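Local coordinates for uncharacterized protein AsqI (Emericella nidulans, PDB 5YY3), which catalyses the zinc-dependent ring contraction of 4'-methoxycyclopenin to 4'-methoxyviridicatin, with loss of methyl isocyanate, in aspoquinolone biosynthesis, at residues 425-430 with 637-642; 469-474 with 489-494; 495-500 with 571-576. All coordinates share one frame; numbering follows the deposited sequence.

Contact 1 (425-430 with 637-642); sequences SNLVVR and TSTTFK
The CG2 methyls of T637 and T639 lie against CB and CG of L427 where two strands run side by side, the short axes 6.4 Å apart at closest and 37° from parallel. The apolar part centres on L427. Its CB lies 3.7 Å from T637 CG2, while L427 CG is the same 3.7 Å from T639 CG2, and the leucine and T639 side chains cross at a slant. In both threonines the hydroxyl is anti to the backbone N (chi1 -162° in T637, -168° in T639), which leaves each CG2 between the backbone N and the carbonyl carbon and directed at the leucine. Further along, V429 CG2 sits over one face of the F641 ring, towards its rim, 4.2 Å from CD1 of F641.

The polar link runs through water. One molecule accepts from L427 N at 2.8 Å, meets T637 OG1 at 2.9 Å and donates to S638 O at 3.2 Å. Three bonds therefore grip this water, and it joins the two backbones where they stand too far apart for regular sheet pairing, L427 CA being 6.0 Å from T639 CA.

Two strands of the immunoglobulin-like domain thus meet through side chains and a water, while each finds its backbone partners elsewhere. Strand 422-431 pairs with strand 461-475, as in the bond of V428 with N470, whereas strand 636-644 pairs with strand 571-580, T639 bonding A575. A575 also touches L427 and V429, and I444 of strand 443-449 packs on V429 and F641.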
# COMPACT_ATOMS: atom_id res chain seq x y z
N SER A 425 1.80 27.04 35.13
CA SER A 425 1.06 25.80 35.34
C SER A 425 -0.13 25.74 34.40
O SER A 425 -0.49 26.75 33.79
CB SER A 425 0.58 25.67 36.79
OG SER A 425 -0.50 26.55 37.04
N ASN A 426 -0.72 24.57 34.27
CA ASN A 426 -2.00 24.42 33.58
C ASN A 426 -2.00 24.86 32.13
O ASN A 426 -2.90 25.57 31.69
CB ASN A 426 -3.09 25.19 34.34
CG ASN A 426 -3.53 24.49 35.62
OD1 ASN A 426 -3.45 25.05 36.71
ND2 ASN A 426 -3.98 23.26 35.49
N LEU A 427 -1.00 24.44 31.38
CA LEU A 427 -0.96 24.75 29.96
C LEU A 427 -2.03 23.95 29.23
O LEU A 427 -2.12 22.74 29.40
CB LEU A 427 0.43 24.45 29.38
CG LEU A 427 0.61 24.68 27.88
CD1 LEU A 427 0.33 26.13 27.54
CD2 LEU A 427 2.03 24.28 27.45
N VAL A 428 -2.84 24.63 28.43
CA VAL A 428 -3.87 23.95 27.66
C VAL A 428 -3.85 24.42 26.18
O VAL A 428 -3.66 25.60 25.89
CB VAL A 428 -5.27 24.18 28.28
CG1 VAL A 428 -6.33 23.46 27.49
CG2 VAL A 428 -5.32 23.71 29.74
N VAL A 429 -4.04 23.48 25.25
CA VAL A 429 -4.37 23.82 23.86
C VAL A 429 -5.80 23.33 23.57
O VAL A 429 -6.09 22.15 23.81
CB VAL A 429 -3.34 23.18 22.85
CG1 VAL A 429 -3.60 23.67 21.43
CG2 VAL A 429 -1.91 23.52 23.27
N ARG A 430 -6.68 24.22 23.11
CA ARG A 430 -8.12 23.91 22.97
C ARG A 430 -8.70 24.46 21.70
O ARG A 430 -8.20 25.44 21.18
CB ARG A 430 -9.00 24.57 24.05
CG ARG A 430 -8.41 24.84 25.37
CD ARG A 430 -9.53 25.06 26.38
NE ARG A 430 -9.93 26.45 26.58
CZ ARG A 430 -10.65 26.82 27.63
NH1 ARG A 430 -11.03 25.90 28.50
NH2 ARG A 430 -10.99 28.10 27.81
N THR A 637 6.48 24.76 31.69
CA THR A 637 5.42 23.79 31.87
C THR A 637 5.12 23.11 30.54
O THR A 637 5.49 23.62 29.47
CB THR A 637 4.15 24.43 32.45
OG1 THR A 637 3.31 23.40 33.00
CG2 THR A 637 3.40 25.20 31.37
N SER A 638 4.48 21.95 30.59
CA SER A 638 4.20 21.21 29.37
C SER A 638 2.98 20.35 29.56
O SER A 638 2.61 20.03 30.70
CB SER A 638 5.40 20.35 28.95
OG SER A 638 5.61 19.30 29.87
N THR A 639 2.35 20.00 28.45
CA THR A 639 1.09 19.28 28.50
C THR A 639 0.90 18.53 27.19
O THR A 639 1.37 18.97 26.14
CB THR A 639 -0.09 20.24 28.77
OG1 THR A 639 -1.26 19.49 29.09
CG2 THR A 639 -0.37 21.08 27.54
N THR A 640 0.22 17.39 27.25
CA THR A 640 -0.03 16.63 26.03
C THR A 640 -1.37 17.06 25.43
O THR A 640 -2.26 17.49 26.15
CB THR A 640 0.01 15.11 26.29
OG1 THR A 640 1.19 14.79 27.03
CG2 THR A 640 0.07 14.32 24.97
N PHE A 641 -1.49 17.00 24.11
CA PHE A 641 -2.76 17.22 23.43
C PHE A 641 -2.76 16.36 22.18
O PHE A 641 -1.74 15.81 21.80
CB PHE A 641 -2.99 18.69 23.09
CG PHE A 641 -2.04 19.24 22.05
CD1 PHE A 641 -0.73 19.57 22.39
CD2 PHE A 641 -2.45 19.44 20.74
CE1 PHE A 641 0.15 20.07 21.44
CE2 PHE A 641 -1.57 19.96 19.80
CZ PHE A 641 -0.28 20.27 20.16
N LYS A 642 -3.90 16.27 21.52
CA LYS A 642 -3.99 15.46 20.34
C LYS A 642 -4.56 16.27 19.19
O LYS A 642 -5.47 17.09 19.36
CB LYS A 642 -4.85 14.21 20.60
CG LYS A 642 -4.20 13.18 21.53
CD LYS A 642 -5.05 11.90 21.59
CE LYS A 642 -4.71 11.03 22.78
NZ LYS A 642 -5.38 9.69 22.70
O HOH W 1 0.80 22.35 32.06

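Contact 2 (469-474 with 489-494)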
# COMPACT_ATOMS: atom_id res chain seq x y z
N TRP A 469 -4.54 28.82 22.94
CA TRP A 469 -3.90 28.18 24.06
C TRP A 469 -4.03 29.10 25.26
O TRP A 469 -4.25 30.32 25.12
CB TRP A 469 -2.43 27.85 23.77
CG TRP A 469 -1.53 29.02 23.51
CD1 TRP A 469 -1.45 29.76 22.37
CD2 TRP A 469 -0.54 29.56 24.41
NE1 TRP A 469 -0.47 30.73 22.49
CE2 TRP A 469 0.10 30.63 23.73
CE3 TRP A 469 -0.14 29.24 25.71
CZ2 TRP A 469 1.11 31.40 24.33
CZ3 TRP A 469 0.88 30.00 26.30
CH2 TRP A 469 1.49 31.07 25.61
N ASN A 470 -3.94 28.52 26.44
CA ASN A 470 -3.87 29.33 27.63
C ASN A 470 -2.94 28.67 28.63
O ASN A 470 -2.59 27.48 28.49
CB ASN A 470 -5.26 29.58 28.21
CG ASN A 470 -6.03 28.30 28.48
OD1 ASN A 470 -5.79 27.61 29.47
ND2 ASN A 470 -6.98 28.00 27.60
N VAL A 471 -2.50 29.45 29.62
CA VAL A 471 -1.57 28.97 30.61
C VAL A 471 -1.74 29.83 31.86
O VAL A 471 -2.19 30.98 31.80
CB VAL A 471 -0.10 29.04 30.10
CG1 VAL A 471 0.34 30.46 29.94
CG2 VAL A 471 0.87 28.26 31.02
N GLN A 472 -1.42 29.25 33.00
CA GLN A 472 -1.56 29.95 34.25
C GLN A 472 -0.21 30.51 34.66
O GLN A 472 0.81 29.81 34.63
CB GLN A 472 -2.13 29.02 35.31
CG GLN A 472 -2.65 29.70 36.54
CD GLN A 472 -3.33 28.72 37.48
OE1 GLN A 472 -4.16 27.90 37.04
NE2 GLN A 472 -2.97 28.77 38.76
N VAL A 473 -0.20 31.79 35.02
CA VAL A 473 1.04 32.47 35.41
C VAL A 473 0.88 33.11 36.79
O VAL A 473 -0.08 33.85 37.04
CB VAL A 473 1.41 33.56 34.38
CG1 VAL A 473 2.78 34.17 34.70
CG2 VAL A 473 1.35 33.01 32.95
N LYS A 474 1.82 32.83 37.69
CA LYS A 474 1.79 33.45 39.01
C LYS A 474 3.17 33.96 39.39
O LYS A 474 4.18 33.27 39.22
CB LYS A 474 1.29 32.47 40.08
CG LYS A 474 1.13 33.11 41.46
CD LYS A 474 0.48 32.16 42.44
CE LYS A 474 0.32 32.80 43.82
NZ LYS A 474 0.36 31.76 44.87
N LEU A 489 7.05 39.75 31.38
CA LEU A 489 7.74 38.54 30.95
C LEU A 489 7.23 38.11 29.58
O LEU A 489 6.25 38.65 29.08
CB LEU A 489 7.56 37.43 31.98
CG LEU A 489 6.08 37.15 32.21
CD1 LEU A 489 5.64 35.84 31.58
CD2 LEU A 489 5.72 37.23 33.69
N THR A 490 7.92 37.17 28.97
CA THR A 490 7.53 36.68 27.65
C THR A 490 7.26 35.18 27.72
O THR A 490 8.07 34.41 28.27
CB THR A 490 8.61 36.98 26.59
OG1 THR A 490 8.76 38.39 26.44
CG2 THR A 490 8.23 36.37 25.22
N LEU A 491 6.10 34.77 27.19
CA LEU A 491 5.71 33.37 27.14
C LEU A 491 6.05 32.82 25.76
O LEU A 491 5.65 33.40 24.74
CB LEU A 491 4.21 33.19 27.41
CG LEU A 491 3.71 33.55 28.81
CD1 LEU A 491 2.23 33.32 28.87
CD2 LEU A 491 4.42 32.71 29.86
N ARG A 492 6.80 31.72 25.73
CA ARG A 492 7.22 31.12 24.47
C ARG A 492 6.63 29.72 24.31
O ARG A 492 6.96 28.81 25.09
CB ARG A 492 8.74 31.07 24.39
CG ARG A 492 9.39 32.40 24.64
CD ARG A 492 10.88 32.26 24.77
NE ARG A 492 11.50 33.56 24.95
CZ ARG A 492 11.96 34.31 23.97
NH1 ARG A 492 11.87 33.87 22.72
NH2 ARG A 492 12.50 35.49 24.23
N LEU A 493 5.79 29.55 23.30
CA LEU A 493 5.08 28.29 23.09
C LEU A 493 5.61 27.49 21.89
O LEU A 493 5.70 28.01 20.77
CB LEU A 493 3.59 28.55 22.90
CG LEU A 493 2.74 27.35 22.46
CD1 LEU A 493 2.54 26.37 23.58
CD2 LEU A 493 1.41 27.80 21.89
N PHE A 494 5.93 26.22 22.15
CA PHE A 494 6.37 25.27 21.15
C PHE A 494 5.54 23.98 21.24
O PHE A 494 5.05 23.61 22.32
CB PHE A 494 7.85 24.93 21.33
CG PHE A 494 8.80 26.06 21.00
CD1 PHE A 494 9.05 27.06 21.93
CD2 PHE A 494 9.50 26.08 19.79
CE1 PHE A 494 9.95 28.09 21.65
CE2 PHE A 494 10.40 27.10 19.50
CZ PHE A 494 10.63 28.11 20.43
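The indole of W469 lies against L493, whose CD2 methyl stands 3.4 Å from the centroid of the five-membered ring and only 4° off the ring normal. This is a CH-pi contact squarely over the pyrrole part of the indole. The two side chains slide past each other in opposite directions, which also brings L493 CB to 4.0 Å from CZ2 of W469. L493 has CG anti to its own backbone N (chi1 171°), and from there CD2 reaches the ring face.

L491 approaches the same indole differently. Its CB lies in the ring plane at the edge, 3.9 Å from W469 CH2, and the side chains cross obliquely. Beyond CB, the L491 branch turns to the valines: CD1 is 3.6 Å from V471 CG1, the two side chains set at an angle, and 4.2 Å from V473 CG2, with which it meets tip to tip. L489 CD2 extends the row to V473 CG1 at 4.4 Å.

The strand axes are 10.1 Å apart and 133° from parallel, and no hydrogen bond joins the segments. That spacing fits face-to-face packing of strands across the interior of the immunoglobulin-like sandwich, where side chains alternate inwards.

The one polar atom of the indole, NE1, is satisfied by D511 OD2 from strand 508-517; with the L493 methyl on the face, that bond is consistent with a fixed ring rotation. Since all six touching residues are buried and carbon meets carbon or ring face throughout, cohesion between the segments rests on apolar packing and the CH-pi contact.

Contact 3 (495-500 with 571-576); sequences IAAEDL and MPFVAF
F573 lies against the backbone of A496 and A497, and its side chain can be traced outwards atom by atom. CB is 3.6 Å from A496 O, the oxygen that also receives the backbone N-H of V574. CG remains beside that oxygen but already comes close to A497 CA. CD2 comes to 3.4 Å from A497 N, and CE2 lies by both N and CA of A497. At the tip, F573 CZ is 4.4 Å from A497 CA and equally far from A497 CB. In F573, CG is anti to the carbonyl carbon (chi1 -77°), which places the ring over the A497 backbone. A497 CA therefore sits over one face, 4.0 Å from the F573 ring centroid and 25° off the normal, in a CH-pi contact. At the ring's edge, in its plane, lies M571 O.

The backbones beneath form an antiparallel pair. A496 and V574 make the hydrogen-bonded pair: V574 N donates to A496 O at 2.8 Å, nearly straight at 165°, whereas A496 N to V574 O is more bent. I495 with A575 and A497 with F573 are the flanking non-hydrogen-bonded pairs. This pairing of strands 487-497 and 571-580 belongs to the hemocyanin-type immunoglobulin-like domain.

L500 N bonds back to A497 O, and E498 N donates to P572 O at 3.2 Å. The E498 side chain, extended beyond CG, crosses the proline at about a right angle and brings OE1 to 3.3 Å from P572 CB. M571 CE touches A497 CB at 3.9 Å. T227 of helix 210-231, which also carries the zinc ligand H218, packs on F573 and L500, and F246 of the second subunit touches L500.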
# COMPACT_ATOMS: atom_id res chain seq x y z
N ILE A 495 5.40 23.28 20.11
CA ILE A 495 4.85 21.93 20.11
C ILE A 495 5.79 20.98 19.37
O ILE A 495 6.64 21.39 18.59
CB ILE A 495 3.45 21.85 19.46
CG1 ILE A 495 3.53 22.14 17.95
CG2 ILE A 495 2.45 22.75 20.22
CD1 ILE A 495 2.18 22.07 17.23
N ALA A 496 5.61 19.69 19.64
CA ALA A 496 6.42 18.66 19.03
C ALA A 496 5.61 17.37 18.99
O ALA A 496 4.89 17.06 19.94
CB ALA A 496 7.70 18.46 19.79
N ALA A 497 5.68 16.67 17.86
CA ALA A 497 5.17 15.30 17.78
C ALA A 497 5.79 14.51 18.93
O ALA A 497 7.01 14.59 19.14
CB ALA A 497 5.51 14.66 16.41
N GLU A 498 4.98 13.77 19.67
CA GLU A 498 5.48 13.07 20.85
C GLU A 498 6.73 12.20 20.58
O GLU A 498 7.60 12.09 21.44
CB GLU A 498 4.37 12.21 21.46
CG GLU A 498 4.71 11.68 22.87
CD GLU A 498 3.52 11.00 23.56
OE1 GLU A 498 2.42 11.58 23.58
OE2 GLU A 498 3.70 9.88 24.10
N ASP A 499 6.81 11.59 19.40
CA ASP A 499 7.97 10.74 19.07
C ASP A 499 9.25 11.55 18.89
O ASP A 499 10.34 11.06 19.19
CB ASP A 499 7.70 9.93 17.79
CG ASP A 499 6.65 8.86 17.99
OD1 ASP A 499 6.60 8.29 19.10
OD2 ASP A 499 5.87 8.59 17.04
N LEU A 500 9.13 12.77 18.38
CA LEU A 500 10.30 13.59 18.09
C LEU A 500 10.70 14.50 19.25
O LEU A 500 11.68 15.23 19.17
CB LEU A 500 10.05 14.45 16.85
CG LEU A 500 9.55 13.77 15.59
CD1 LEU A 500 9.35 14.79 14.48
CD2 LEU A 500 10.53 12.70 15.17
N MET A 571 -3.57 12.39 16.90
CA MET A 571 -2.14 12.17 17.05
C MET A 571 -1.60 12.91 18.27
O MET A 571 -1.91 14.08 18.47
CB MET A 571 -1.40 12.60 15.79
CG MET A 571 0.10 12.43 15.83
SD MET A 571 0.81 12.90 14.25
CE MET A 571 2.58 12.85 14.58
N PRO A 572 -0.80 12.23 19.09
CA PRO A 572 -0.32 12.88 20.31
C PRO A 572 0.83 13.86 20.07
O PRO A 572 1.82 13.54 19.41
CB PRO A 572 0.13 11.70 21.20
CG PRO A 572 0.36 10.58 20.26
CD PRO A 572 -0.57 10.77 19.09
N PHE A 573 0.67 15.07 20.60
CA PHE A 573 1.73 16.09 20.57
C PHE A 573 2.01 16.57 21.98
O PHE A 573 1.22 16.33 22.89
CB PHE A 573 1.33 17.27 19.68
CG PHE A 573 1.46 17.00 18.21
CD1 PHE A 573 0.62 16.09 17.58
CD2 PHE A 573 2.41 17.67 17.45
CE1 PHE A 573 0.73 15.84 16.21
CE2 PHE A 573 2.52 17.43 16.09
CZ PHE A 573 1.67 16.49 15.46
N VAL A 574 3.13 17.25 22.17
CA VAL A 574 3.40 17.86 23.46
C VAL A 574 3.50 19.38 23.29
O VAL A 574 4.12 19.86 22.33
CB VAL A 574 4.70 17.32 24.08
CG1 VAL A 574 5.05 18.07 25.37
CG2 VAL A 574 4.57 15.82 24.34
N ALA A 575 2.87 20.12 24.19
CA ALA A 575 3.00 21.57 24.21
C ALA A 575 3.99 21.96 25.30
O ALA A 575 4.01 21.36 26.36
CB ALA A 575 1.67 22.24 24.45
N PHE A 576 4.81 22.96 25.00
CA PHE A 576 5.86 23.42 25.88
C PHE A 576 5.75 24.93 26.00
O PHE A 576 5.56 25.62 24.99
CB PHE A 576 7.23 22.99 25.33
CG PHE A 576 8.39 23.78 25.88
CD1 PHE A 576 8.78 24.97 25.29
CD2 PHE A 576 9.12 23.30 26.95
CE1 PHE A 576 9.86 25.68 25.76
CE2 PHE A 576 10.21 24.01 27.44
CZ PHE A 576 10.58 25.20 26.85

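In the fold
All three contacts belong to the strand-rich, immunoglobulin-like part of the chain. Its strands form one branched, curled set of pairings, so that 469-474 and 489-494 can face each other without pairing. The centre of contact 1 lies about 10 Å from each of the other two centres, and those of contacts 2 and 3 are about 17 Å apart. Along the chain, contacts 2 and 3 follow in series inside the long loop closed by contact 1. Strand 487-497 serves both contact 2 and contact 3. Contact 1 bridges them, through the pairing of 422-431 with 461-475 on one hand and of 636-644 with 571-580 on the other, bringing strands distant in sequence into one compact domain.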